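Local atomic coordinates of acetyl-CoA C-acetyltransferase (Syntrophomonas wolfei subsp. wolfei, PDB entry 7N7Z), a protein that probably catalyses the reversible condensation of two acetyl-CoA molecules to acetoacetyl-CoA and free CoA, the reaction of an acetoacetyl-CoA thiolase. Residues Val8-Met13 / Ala260-Lys265; Asp200-Pro205 / Ile368-Tyr373; Pro275-Val280 / Ser397-Asp402. All coordinates share one frame; numbering follows the deposited sequence.

Overall arrangement
The chain enters the large mixed sheet at once with strand 8-20, and contact 1 closes when segment 260-265, 247 residues beyond the end of 8-13, returns beside it. Inside that span, segment 200-205 opens contact 2, which waits for helix 360-378 and so crosses contact 1. Contact 3 begins at 275-280, just after contact 1 has closed, and ends at the C terminus with 397-402; it follows contact 1 in series and crosses contact 2. Strand 8-20 lies between strands 254-264 and 277-285, with Val-10 probably bonded to Leu-276 and Met-277, which joins the N- and C-terminal halves. Contact 2 ties the excursion before strand 254-264 to a helix packed on Met-13, Met-277 and Trp-399.

Contact 1 of 3, residues Val8-Met13 / Ala260-Lys265; sequences VVVVGM and AVFMSK
Val-10 and Phe-262 stand side by side on one face of the sheet, pointing the same way. The valine has CG1 anti to the backbone N (chi1 -170°), which turns its other branch, CG2, to the ring, where it closes to 3.3 Å from Phe-262 CE2, a tight fit. The approach is oblique to the ring, and the aromatic group continues on to Thr-99 and Cys-103 of helix 94-107. Further along this face, Met-13 CG lies 4.3 Å from Ala-260 CB.

The other face belongs to Val-9 and Met-263. Met-263 bends at its thioether and crosses Val-11 at about a right angle, its SD 3.7 Å from Val-11 CG2 and its CE next to the same valine's CB. An alanine here, cut back to the CB beside Val-9, would probably leave Val-11 CG2 without its sulfur cover and open a gap toward Val-47 and Leu-273. At the strand end, Val-9 CG1 meets the aliphatic Lys-265 CG at 4.1 Å.

Between the faces, Val-9 and Met-263 exchange two backbone hydrogen bonds, the shorter from Val-9 N to Met-263 O at 2.6 Å. Val-11 N then bonds Val-261 O at 2.9 Å, while Val-261 N turns to Gly-12 O. Between the pairs Val-10/Phe-262 and Met-13/Ala-260 the first strand has two residues, Val-11 and Gly-12, against the single Val-261, a beta bulge. Antiparallel pairing of the first strand with a returning one, itself antiparallel on its far side to strand 113-121, belongs to the 3-2-4-5-1 sheet of the thiolase fold, whose fifth strand runs against the other four.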
ATOM      1  N   VAL B   8      28.135  22.052 -32.201  1.00 38.28           N
ATOM      2  CA  VAL B   8      27.228  22.335 -31.095  1.00 37.91           C
ATOM      3  C   VAL B   8      28.007  23.012 -29.977  1.00 35.33           C
ATOM      4  O   VAL B   8      29.161  22.661 -29.706  1.00 35.28           O
ATOM      5  CB  VAL B   8      26.544  21.050 -30.589  1.00 38.11           C
ATOM      6  CG1 VAL B   8      25.535  21.381 -29.501  1.00 34.03           C
ATOM      7  CG2 VAL B   8      25.875  20.320 -31.748  1.00 38.41           C
ATOM      8  N   VAL B   9      27.365  23.983 -29.325  1.00 34.03           N
ATOM      9  CA  VAL B   9      27.960  24.718 -28.219  1.00 35.73           C
ATOM     10  C   VAL B   9      26.965  24.762 -27.067  1.00 35.81           C
ATOM     11  O   VAL B   9      25.759  24.570 -27.244  1.00 32.97           O
ATOM     12  CB  VAL B   9      28.374  26.152 -28.620  1.00 34.54           C
ATOM     13  CG1 VAL B   9      29.457  26.116 -29.688  1.00 36.64           C
ATOM     14  CG2 VAL B   9      27.165  26.946 -29.105  1.00 37.58           C
ATOM     15  N   VAL B  10      27.491  25.021 -25.872  1.00 32.23           N
ATOM     16  CA  VAL B  10      26.689  25.226 -24.672  1.00 35.15           C
ATOM     17  C   VAL B  10      26.696  26.714 -24.355  1.00 37.11           C
ATOM     18  O   VAL B  10      27.760  27.345 -24.337  1.00 36.41           O
ATOM     19  CB  VAL B  10      27.225  24.410 -23.482  1.00 36.35           C
ATOM     20  CG1 VAL B  10      26.240  24.456 -22.321  1.00 35.27           C
ATOM     21  CG2 VAL B  10      27.505  22.978 -23.905  1.00 35.59           C
ATOM     22  N   VAL B  11      25.515  27.271 -24.104  1.00 34.97           N
ATOM     23  CA  VAL B  11      25.377  28.701 -23.870  1.00 39.15           C
ATOM     24  C   VAL B  11      24.985  29.027 -22.434  1.00 35.66           C
ATOM     25  O   VAL B  11      25.264  30.146 -21.975  1.00 37.19           O
ATOM     26  CB  VAL B  11      24.364  29.325 -24.854  1.00 38.82           C
ATOM     27  CG1 VAL B  11      24.278  30.829 -24.662  1.00 39.92           C
ATOM     28  CG2 VAL B  11      24.756  29.000 -26.287  1.00 42.39           C
ATOM     29  N   GLY B  12      24.362  28.106 -21.715  1.00 34.35           N
ATOM     30  CA  GLY B  12      23.999  28.341 -20.329  1.00 33.56           C
ATOM     31  C   GLY B  12      24.032  27.044 -19.554  1.00 33.41           C
ATOM     32  O   GLY B  12      23.726  25.973 -20.091  1.00 31.30           O
ATOM     33  N   MET B  13      24.410  27.140 -18.280  1.00 29.98           N
ATOM     34  CA  MET B  13      24.543  25.969 -17.426  1.00 32.19           C
ATOM     35  C   MET B  13      24.230  26.356 -15.990  1.00 29.65           C
ATOM     36  O   MET B  13      24.604  27.441 -15.538  1.00 32.08           O
ATOM     37  CB  MET B  13      25.955  25.379 -17.505  1.00 32.31           C
ATOM     38  CG  MET B  13      26.340  24.888 -18.886  1.00 36.15           C
ATOM     39  SD  MET B  13      28.011  24.225 -18.932  1.00 38.16           S
ATOM     40  CE  MET B  13      27.677  22.479 -18.786  1.00 41.44           C
ATOM     41  N   ALA B 260      20.998  22.721 -18.944  1.00 26.98           N
ATOM     42  CA  ALA B 260      21.929  23.323 -19.885  1.00 28.15           C
ATOM     43  C   ALA B 260      21.189  23.671 -21.166  1.00 30.88           C
ATOM     44  O   ALA B 260      20.250  22.977 -21.565  1.00 30.75           O
ATOM     45  CB  ALA B 260      23.105  22.387 -20.186  1.00 29.79           C
ATOM     46  N   VAL B 261      21.624  24.755 -21.801  1.00 32.63           N
ATOM     47  CA  VAL B 261      21.081  25.205 -23.078  1.00 33.03           C
ATOM     48  C   VAL B 261      22.144  24.965 -24.141  1.00 35.70           C
ATOM     49  O   VAL B 261      23.233  25.552 -24.085  1.00 35.64           O
ATOM     50  CB  VAL B 261      20.670  26.684 -23.033  1.00 33.58           C
ATOM     51  CG1 VAL B 261      20.154  27.133 -24.398  1.00 35.36           C
ATOM     52  CG2 VAL B 261      19.623  26.911 -21.957  1.00 31.22           C
ATOM     53  N   PHE B 262      21.830  24.106 -25.105  1.00 32.26           N
ATOM     54  CA  PHE B 262      22.733  23.779 -26.197  1.00 33.65           C
ATOM     55  C   PHE B 262      22.265  24.461 -27.475  1.00 36.77           C
ATOM     56  O   PHE B 262      21.076  24.743 -27.651  1.00 37.75           O
ATOM     57  CB  PHE B 262      22.813  22.264 -26.404  1.00 34.58           C
ATOM     58  CG  PHE B 262      23.357  21.523 -25.216  1.00 30.65           C
ATOM     59  CD1 PHE B 262      22.513  21.092 -24.208  1.00 34.48           C
ATOM     60  CD2 PHE B 262      24.713  21.268 -25.102  1.00 33.70           C
ATOM     61  CE1 PHE B 262      23.009  20.415 -23.110  1.00 31.38           C
ATOM     62  CE2 PHE B 262      25.216  20.593 -24.006  1.00 33.82           C
ATOM     63  CZ  PHE B 262      24.362  20.167 -23.009  1.00 29.58           C
ATOM     64  N   MET B 263      23.217  24.728 -28.368  1.00 34.51           N
ATOM     65  CA  MET B 263      22.919  25.449 -29.594  1.00 38.37           C
ATOM     66  C   MET B 263      23.913  25.065 -30.676  1.00 35.98           C
ATOM     67  O   MET B 263      25.067  24.728 -30.393  1.00 34.92           O
ATOM     68  CB  MET B 263      22.979  26.965 -29.386  1.00 38.00           C
ATOM     69  CG  MET B 263      21.758  27.553 -28.724  1.00 39.85           C
ATOM     70  SD  MET B 263      21.860  29.348 -28.607  1.00 41.24           S
ATOM     71  CE  MET B 263      21.022  29.610 -27.046  1.00 45.12           C
ATOM     72  N   SER B 264      23.454  25.130 -31.922  1.00 35.29           N
ATOM     73  CA  SER B 264      24.377  25.121 -33.044  1.00 39.76           C
ATOM     74  C   SER B 264      25.242  26.372 -32.987  1.00 39.54           C
ATOM     75  O   SER B 264      24.777  27.452 -32.608  1.00 35.77           O
ATOM     76  CB  SER B 264      23.612  25.061 -34.366  1.00 40.77           C
ATOM     77  OG  SER B 264      22.949  26.287 -34.623  1.00 41.70           O
ATOM     78  N   LYS B 265      26.519  26.218 -33.343  1.00 41.30           N
ATOM     79  CA  LYS B 265      27.434  27.355 -33.339  1.00 40.52           C
ATOM     80  C   LYS B 265      26.851  28.535 -34.105  1.00 45.53           C
ATOM     81  O   LYS B 265      26.983  29.689 -33.681  1.00 45.16           O
ATOM     82  CB  LYS B 265      28.775  26.939 -33.943  1.00 44.03           C
ATOM     83  CG  LYS B 265      29.982  27.704 -33.415  1.00 48.07           C
ATOM     84  CD  LYS B 265      31.248  27.280 -34.148  1.00 49.96           C
ATOM     85  CE  LYS B 265      32.446  28.132 -33.761  1.00 55.84           C
ATOM     86  NZ  LYS B 265      33.102  27.639 -32.514  1.00 62.50           N
TER

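Contact 2 of 3, residues Asp200-Pro205 / Ile368-Tyr373; sequences DREIVP and IVSMYY
The Tyr-373 ring takes Glu-202 CB over one face, a CH-pi contact 3.9 Å from the ring centroid, while Tyr-372 CD2 lies over the rim of the opposite face. Glu-202 CG sits between its backbone N and carbonyl carbon (chi1 64°), and from there the extended chain slides past the ring toward the helix. There OE2 receives a 2.7 Å hydrogen bond from Ser-370 OG on its syn side. The other oxygen, OE1, accepts from a water that also donates to Ser-370 O, 2.9 Å away, so both carboxylate oxygens are tied to one helical residue. Arg-201 shares the glutamate's face of the ring, its CB 3.9 Å from Tyr-373 CE1, and its chain then bends round the ring edge so that NH1 donates to Tyr-373 O at 3.0 Å, with NH2 adding a weak bond.

This joins the long excursion that thiolases insert before the last strand of the N-terminal half to helix 360-378, which follows the segment of His-358, a predicted proton acceptor.

In the next shell, Glu-376 forms a salt bridge with Arg-201 NH1. Arg-15 of strand 8-20 pairs through NE with Glu-202 OE2, probably balancing the buried glutamate's charge; Arg-366 donates to Ser-370 OG.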
ATOM      1  N   ASP B 200      29.743  28.457  -6.104  1.00 36.43           N
ATOM      2  CA  ASP B 200      28.730  29.507  -6.063  1.00 37.84           C
ATOM      3  C   ASP B 200      28.304  29.930  -7.464  1.00 35.39           C
ATOM      4  O   ASP B 200      27.130  30.247  -7.691  1.00 34.36           O
ATOM      5  CB  ASP B 200      29.255  30.707  -5.276  1.00 38.58           C
ATOM      6  CG  ASP B 200      29.247  30.470  -3.778  1.00 42.35           C
ATOM      7  OD1 ASP B 200      28.769  29.398  -3.346  1.00 44.01           O
ATOM      8  OD2 ASP B 200      29.719  31.352  -3.032  1.00 45.55           O
ATOM      9  N   ARG B 201      29.238  29.941  -8.418  1.00 32.74           N
ATOM     10  CA  ARG B 201      28.908  30.398  -9.764  1.00 36.13           C
ATOM     11  C   ARG B 201      27.917  29.455 -10.439  1.00 31.61           C
ATOM     12  O   ARG B 201      26.916  29.899 -11.013  1.00 31.45           O
ATOM     13  CB  ARG B 201      30.178  30.522 -10.604  1.00 35.76           C
ATOM     14  CG  ARG B 201      31.162  31.562 -10.104  1.00 37.07           C
ATOM     15  CD  ARG B 201      32.557  31.302 -10.654  1.00 37.60           C
ATOM     16  NE  ARG B 201      33.092  30.027 -10.189  1.00 35.83           N
ATOM     17  CZ  ARG B 201      33.871  29.224 -10.904  1.00 39.53           C
ATOM     18  NH1 ARG B 201      34.247  29.537 -12.134  1.00 39.69           N
ATOM     19  NH2 ARG B 201      34.282  28.078 -10.372  1.00 39.32           N
ATOM     20  N   GLU B 202      28.183  28.149 -10.385  1.00 32.78           N
ATOM     21  CA  GLU B 202      27.338  27.187 -11.086  1.00 34.01           C
ATOM     22  C   GLU B 202      26.007  26.962 -10.382  1.00 30.86           C
ATOM     23  O   GLU B 202      25.023  26.591 -11.032  1.00 34.46           O
ATOM     24  CB  GLU B 202      28.074  25.852 -11.235  1.00 30.71           C
ATOM     25  CG  GLU B 202      28.398  25.159  -9.920  1.00 32.54           C
ATOM     26  CD  GLU B 202      29.448  24.076 -10.078  1.00 32.54           C
ATOM     27  OE1 GLU B 202      30.617  24.420 -10.353  1.00 31.07           O
ATOM     28  OE2 GLU B 202      29.106  22.882  -9.926  1.00 31.84           O
ATOM     29  N   ILE B 203      25.948  27.181  -9.076  1.00 32.12           N
ATOM     30  CA  ILE B 203      24.756  26.851  -8.306  1.00 34.23           C
ATOM     31  C   ILE B 203      23.696  27.922  -8.510  1.00 30.98           C
ATOM     32  O   ILE B 203      24.002  29.113  -8.640  1.00 31.11           O
ATOM     33  CB  ILE B 203      25.106  26.691  -6.814  1.00 33.15           C
ATOM     34  CG1 ILE B 203      25.583  25.262  -6.539  1.00 34.22           C
ATOM     35  CG2 ILE B 203      23.904  27.036  -5.929  1.00 35.04           C
ATOM     36  CD1 ILE B 203      26.079  25.032  -5.124  1.00 34.31           C
ATOM     37  N   VAL B 204      22.439  27.493  -8.551  1.00 32.36           N
ATOM     38  CA  VAL B 204      21.287  28.370  -8.394  1.00 32.97           C
ATOM     39  C   VAL B 204      20.567  27.932  -7.124  1.00 33.27           C
ATOM     40  O   VAL B 204      20.242  26.752  -6.989  1.00 34.68           O
ATOM     41  CB  VAL B 204      20.330  28.325  -9.601  1.00 32.81           C
ATOM     42  CG1 VAL B 204      19.886  26.897  -9.904  1.00 33.03           C
ATOM     43  CG2 VAL B 204      19.125  29.226  -9.356  1.00 35.33           C
ATOM     44  N   PRO B 205      20.318  28.826  -6.169  1.00 32.25           N
ATOM     45  CA  PRO B 205      19.764  28.380  -4.886  1.00 34.74           C
ATOM     46  C   PRO B 205      18.323  27.912  -5.014  1.00 33.79           C
ATOM     47  O   PRO B 205      17.587  28.318  -5.918  1.00 32.98           O
ATOM     48  CB  PRO B 205      19.868  29.626  -3.997  1.00 35.97           C
ATOM     49  CG  PRO B 205      19.889  30.773  -4.943  1.00 38.03           C
ATOM     50  CD  PRO B 205      20.540  30.284  -6.205  1.00 34.70           C
ATOM     51  N   ILE B 368      29.297  17.582 -15.994  1.00 32.53           N
ATOM     52  CA  ILE B 368      29.601  18.435 -17.138  1.00 32.86           C
ATOM     53  C   ILE B 368      29.540  19.900 -16.726  1.00 32.02           C
ATOM     54  O   ILE B 368      30.413  20.699 -17.084  1.00 34.14           O
ATOM     55  CB  ILE B 368      28.640  18.142 -18.303  1.00 34.92           C
ATOM     56  CG1 ILE B 368      28.885  16.749 -18.881  1.00 35.13           C
ATOM     57  CG2 ILE B 368      28.803  19.176 -19.399  1.00 29.23           C
ATOM     58  CD1 ILE B 368      27.708  16.226 -19.671  1.00 33.66           C
ATOM     59  N   VAL B 369      28.508  20.275 -15.966  1.00 31.03           N
ATOM     60  CA  VAL B 369      28.398  21.646 -15.474  1.00 32.89           C
ATOM     61  C   VAL B 369      29.610  21.997 -14.621  1.00 32.30           C
ATOM     62  O   VAL B 369      30.246  23.042 -14.809  1.00 35.41           O
ATOM     63  CB  VAL B 369      27.087  21.827 -14.686  1.00 34.25           C
ATOM     64  CG1 VAL B 369      27.100  23.144 -13.923  1.00 34.16           C
ATOM     65  CG2 VAL B 369      25.888  21.755 -15.618  1.00 30.12           C
ATOM     66  N   SER B 370      29.946  21.130 -13.664  1.00 33.43           N
ATOM     67  CA  SER B 370      31.081  21.400 -12.788  1.00 32.40           C
ATOM     68  C   SER B 370      32.387  21.410 -13.568  1.00 34.26           C
ATOM     69  O   SER B 370      33.275  22.226 -13.293  1.00 34.83           O
ATOM     70  CB  SER B 370      31.132  20.365 -11.666  1.00 31.79           C
ATOM     71  OG  SER B 370      30.024  20.511 -10.796  1.00 30.63           O
ATOM     72  N   MET B 371      32.523  20.514 -14.549  1.00 33.40           N
ATOM     73  CA  MET B 371      33.720  20.503 -15.381  1.00 34.45           C
ATOM     74  C   MET B 371      33.960  21.873 -16.002  1.00 33.84           C
ATOM     75  O   MET B 371      35.050  22.444 -15.876  1.00 36.23           O
ATOM     76  CB  MET B 371      33.591  19.435 -16.470  1.00 37.21           C
ATOM     77  CG  MET B 371      34.789  19.348 -17.413  1.00 39.08           C
ATOM     78  SD  MET B 371      34.373  18.566 -18.984  1.00 41.70           S
ATOM     79  CE  MET B 371      33.460  19.889 -19.765  1.00 35.61           C
ATOM     80  N   TYR B 372      32.946  22.421 -16.677  1.00 34.71           N
ATOM     81  CA  TYR B 372      33.115  23.711 -17.337  1.00 35.99           C
ATOM     82  C   TYR B 372      33.562  24.782 -16.349  1.00 35.52           C
ATOM     83  O   TYR B 372      34.568  25.466 -16.567  1.00 33.70           O
ATOM     84  CB  TYR B 372      31.815  24.147 -18.013  1.00 36.72           C
ATOM     85  CG  TYR B 372      31.787  25.639 -18.266  1.00 37.34           C
ATOM     86  CD1 TYR B 372      32.481  26.191 -19.334  1.00 35.37           C
ATOM     87  CD2 TYR B 372      31.092  26.496 -17.423  1.00 34.75           C
ATOM     88  CE1 TYR B 372      32.472  27.551 -19.565  1.00 38.15           C
ATOM     89  CE2 TYR B 372      31.080  27.861 -17.644  1.00 38.78           C
ATOM     90  CZ  TYR B 372      31.771  28.382 -18.718  1.00 39.39           C
ATOM     91  OH  TYR B 372      31.763  29.740 -18.944  1.00 41.42           O
ATOM     92  N   TYR B 373      32.813  24.954 -15.260  1.00 35.03           N
ATOM     93  CA  TYR B 373      33.097  26.047 -14.339  1.00 35.51           C
ATOM     94  C   TYR B 373      34.459  25.901 -13.674  1.00 37.17           C
ATOM     95  O   TYR B 373      35.035  26.906 -13.244  1.00 36.03           O
ATOM     96  CB  TYR B 373      31.991  26.139 -13.290  1.00 34.19           C
ATOM     97  CG  TYR B 373      30.806  26.950 -13.761  1.00 35.12           C
ATOM     98  CD1 TYR B 373      30.838  28.337 -13.739  1.00 35.21           C
ATOM     99  CD2 TYR B 373      29.660  26.329 -14.243  1.00 35.14           C
ATOM    100  CE1 TYR B 373      29.761  29.083 -14.175  1.00 34.91           C
ATOM    101  CE2 TYR B 373      28.577  27.067 -14.678  1.00 35.56           C
ATOM    102  CZ  TYR B 373      28.634  28.444 -14.644  1.00 36.27           C
ATOM    103  OH  TYR B 373      27.559  29.184 -15.077  1.00 37.78           O
TER
HETATM  104  O   HOH W   1      32.883  23.466 -10.728  1.00 29.49           O

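Contact 3 of 3, residues Pro275-Val280 / Ser397-Asp402; sequences PLMKLV and SLWTRD
Trp-399 is held between Leu-279 and Met-277. Leu-279 CD1 lies squarely over one face, 3.7 Å from the centroid of the six-membered ring and only 12° off its normal. On the opposite face Met-277 CE rests toward the rim, and Met-277 SD makes an oblique Met-aromatic contact, 4.7 Å from the centroid of the five-membered ring and 47° off its normal. The methionine's CG, between backbone N and carbonyl carbon (chi1 62°), starts an extended chain. Trp-399 NE1 donates, in the ring plane, to Ser-397 OG at 3.1 Å.

Val-280 points toward the other strand, its CG2 3.7 Å from Thr-400 CG2. Lys-278 and Thr-400 bond each other both ways through the backbone, Lys-278 N to Thr-400 O being 2.7 Å, and Val-280 N reaches Leu-398 O.

At the edge a water bridges Leu-276 O and Arg-401 NE. Lys-278 NZ has its main partner in Glu-7 and also makes a salt bridge, at 3.5 Å, with Asp-402 OD1.

In the C-terminal half of the thiolase fold, strand 277-285 pairs antiparallel with the last strand, 394-400, as 8-20 does with 254-264 in the N-terminal half. The indole is fixed by its faces and its N-H, whereas Asp-402, which shares Lys-278 with Glu-7, is probably tethered more loosely.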
ATOM      1  N   PRO B 275      29.050  31.645 -26.630  1.00 41.34           N
ATOM      2  CA  PRO B 275      29.195  30.194 -26.446  1.00 44.45           C
ATOM      3  C   PRO B 275      30.241  29.887 -25.384  1.00 42.64           C
ATOM      4  O   PRO B 275      31.376  30.366 -25.454  1.00 44.49           O
ATOM      5  CB  PRO B 275      29.626  29.697 -27.830  1.00 44.43           C
ATOM      6  CG  PRO B 275      30.296  30.869 -28.459  1.00 46.55           C
ATOM      7  CD  PRO B 275      29.615  32.099 -27.915  1.00 45.24           C
ATOM      8  N   LEU B 276      29.849  29.083 -24.394  1.00 40.19           N
ATOM      9  CA  LEU B 276      30.743  28.784 -23.281  1.00 38.32           C
ATOM     10  C   LEU B 276      31.768  27.717 -23.648  1.00 37.27           C
ATOM     11  O   LEU B 276      32.951  27.853 -23.321  1.00 37.23           O
ATOM     12  CB  LEU B 276      29.930  28.348 -22.062  1.00 39.19           C
ATOM     13  CG  LEU B 276      28.756  29.263 -21.702  1.00 38.45           C
ATOM     14  CD1 LEU B 276      28.067  28.798 -20.429  1.00 37.09           C
ATOM     15  CD2 LEU B 276      29.228  30.696 -21.555  1.00 43.56           C
ATOM     16  N   MET B 277      31.341  26.649 -24.318  1.00 38.73           N
ATOM     17  CA  MET B 277      32.275  25.642 -24.797  1.00 37.01           C
ATOM     18  C   MET B 277      31.596  24.830 -25.891  1.00 36.46           C
ATOM     19  O   MET B 277      30.375  24.875 -26.060  1.00 33.54           O
ATOM     20  CB  MET B 277      32.771  24.745 -23.656  1.00 36.59           C
ATOM     21  CG  MET B 277      31.694  23.937 -22.965  1.00 40.41           C
ATOM     22  SD  MET B 277      32.390  22.862 -21.694  1.00 42.08           S
ATOM     23  CE  MET B 277      30.904  22.298 -20.870  1.00 38.33           C
ATOM     24  N   LYS B 278      32.411  24.090 -26.637  1.00 37.68           N
ATOM     25  CA  LYS B 278      31.971  23.372 -27.825  1.00 37.62           C
ATOM     26  C   LYS B 278      32.074  21.872 -27.592  1.00 35.67           C
ATOM     27  O   LYS B 278      33.109  21.380 -27.129  1.00 34.11           O
ATOM     28  CB  LYS B 278      32.809  23.771 -29.043  1.00 40.15           C
ATOM     29  CG  LYS B 278      32.744  22.779 -30.198  1.00 41.70           C
ATOM     30  CD  LYS B 278      33.140  23.424 -31.521  1.00 44.68           C
ATOM     31  CE  LYS B 278      34.475  24.137 -31.408  1.00 49.69           C
ATOM     32  NZ  LYS B 278      35.048  24.515 -32.730  1.00 50.32           N
ATOM     33  N   LEU B 279      31.005  21.154 -27.921  1.00 36.86           N
ATOM     34  CA  LEU B 279      31.028  19.700 -27.860  1.00 35.95           C
ATOM     35  C   LEU B 279      32.108  19.155 -28.784  1.00 35.83           C
ATOM     36  O   LEU B 279      32.119  19.449 -29.984  1.00 36.46           O
ATOM     37  CB  LEU B 279      29.660  19.142 -28.252  1.00 37.26           C
ATOM     38  CG  LEU B 279      29.534  17.618 -28.309  1.00 35.28           C
ATOM     39  CD1 LEU B 279      29.735  17.004 -26.931  1.00 37.54           C
ATOM     40  CD2 LEU B 279      28.182  17.223 -28.880  1.00 37.68           C
ATOM     41  N   VAL B 280      33.018  18.365 -28.225  1.00 34.83           N
ATOM     42  CA  VAL B 280      34.066  17.702 -28.994  1.00 36.36           C
ATOM     43  C   VAL B 280      33.698  16.255 -29.288  1.00 40.05           C
ATOM     44  O   VAL B 280      33.803  15.796 -30.425  1.00 43.88           O
ATOM     45  CB  VAL B 280      35.415  17.790 -28.246  1.00 40.70           C
ATOM     46  CG1 VAL B 280      36.506  17.075 -29.032  1.00 43.36           C
ATOM     47  CG2 VAL B 280      35.797  19.243 -27.990  1.00 41.58           C
ATOM     48  N   SER B 397      32.499  12.208 -22.372  1.00 36.89           N
ATOM     49  CA  SER B 397      32.314  13.320 -23.293  1.00 34.07           C
ATOM     50  C   SER B 397      33.493  14.272 -23.170  1.00 38.57           C
ATOM     51  O   SER B 397      34.114  14.381 -22.109  1.00 37.49           O
ATOM     52  CB  SER B 397      31.000  14.061 -23.021  1.00 33.53           C
ATOM     53  OG  SER B 397      30.906  14.458 -21.664  1.00 33.61           O
ATOM     54  N   LEU B 398      33.791  14.962 -24.271  1.00 36.87           N
ATOM     55  CA  LEU B 398      34.913  15.888 -24.345  1.00 35.90           C
ATOM     56  C   LEU B 398      34.435  17.235 -24.867  1.00 37.55           C
ATOM     57  O   LEU B 398      33.550  17.303 -25.726  1.00 37.56           O
ATOM     58  CB  LEU B 398      36.022  15.345 -25.246  1.00 36.52           C
ATOM     59  CG  LEU B 398      36.639  14.024 -24.788  1.00 39.54           C
ATOM     60  CD1 LEU B 398      37.363  13.349 -25.944  1.00 43.83           C
ATOM     61  CD2 LEU B 398      37.579  14.248 -23.615  1.00 41.99           C
ATOM     62  N   TRP B 399      35.029  18.304 -24.341  1.00 39.13           N
ATOM     63  CA  TRP B 399      34.592  19.660 -24.639  1.00 36.88           C
ATOM     64  C   TRP B 399      35.809  20.572 -24.674  1.00 39.15           C
ATOM     65  O   TRP B 399      36.857  20.262 -24.099  1.00 38.39           O
ATOM     66  CB  TRP B 399      33.578  20.161 -23.601  1.00 34.03           C
ATOM     67  CG  TRP B 399      32.476  19.178 -23.283  1.00 37.13           C
ATOM     68  CD1 TRP B 399      32.585  18.020 -22.562  1.00 35.12           C
ATOM     69  CD2 TRP B 399      31.101  19.276 -23.671  1.00 33.79           C
ATOM     70  NE1 TRP B 399      31.367  17.394 -22.482  1.00 36.51           N
ATOM     71  CE2 TRP B 399      30.438  18.144 -23.155  1.00 35.85           C
ATOM     72  CE3 TRP B 399      30.366  20.211 -24.407  1.00 34.16           C
ATOM     73  CZ2 TRP B 399      29.078  17.921 -23.351  1.00 31.06           C
ATOM     74  CZ3 TRP B 399      29.015  19.988 -24.601  1.00 35.55           C
ATOM     75  CH2 TRP B 399      28.385  18.852 -24.074  1.00 33.72           C
ATOM     76  N   THR B 400      35.662  21.705 -25.359  1.00 39.10           N
ATOM     77  CA  THR B 400      36.715  22.707 -25.426  1.00 38.67           C
ATOM     78  C   THR B 400      36.101  24.098 -25.387  1.00 39.28           C
ATOM     79  O   THR B 400      35.000  24.325 -25.896  1.00 36.55           O
ATOM     80  CB  THR B 400      37.572  22.566 -26.694  1.00 43.71           C
ATOM     81  OG1 THR B 400      38.680  23.475 -26.624  1.00 45.78           O
ATOM     82  CG2 THR B 400      36.754  22.861 -27.949  1.00 43.09           C
ATOM     83  N   ARG B 401      36.834  25.032 -24.776  1.00 43.55           N
ATOM     84  CA  ARG B 401      36.456  26.439 -24.754  1.00 43.63           C
ATOM     85  C   ARG B 401      37.028  27.212 -25.937  1.00 45.74           C
ATOM     86  O   ARG B 401      37.280  28.418 -25.825  1.00 49.14           O
ATOM     87  CB  ARG B 401      36.898  27.077 -23.435  1.00 40.62           C
ATOM     88  CG  ARG B 401      36.242  26.463 -22.210  1.00 40.74           C
ATOM     89  CD  ARG B 401      36.724  27.119 -20.929  1.00 38.24           C
ATOM     90  NE  ARG B 401      36.256  28.496 -20.813  1.00 40.02           N
ATOM     91  CZ  ARG B 401      36.905  29.461 -20.175  1.00 40.61           C
ATOM     92  NH1 ARG B 401      38.065  29.239 -19.578  1.00 37.60           N
ATOM     93  NH2 ARG B 401      36.378  30.681 -20.138  1.00 43.60           N
ATOM     94  N   ASP B 402      37.232  26.545 -27.069  1.00 52.73           N
ATOM     95  CA  ASP B 402      37.826  27.165 -28.249  1.00 54.73           C
ATOM     96  C   ASP B 402      39.160  27.819 -27.913  1.00 59.17           C
ATOM     97  O   ASP B 402      40.200  27.442 -28.454  1.00 63.25           O
ATOM     98  CB  ASP B 402      36.870  28.195 -28.853  1.00 56.37           C
ATOM     99  CG  ASP B 402      35.638  27.558 -29.452  1.00 57.96           C
ATOM    100  OD1 ASP B 402      35.710  26.363 -29.806  1.00 56.64           O
ATOM    101  OD2 ASP B 402      34.603  28.247 -29.571  1.00 60.16           O
TER
HETATM  102  O   HOH W   2      34.336  29.575 -22.072  1.00 37.40           O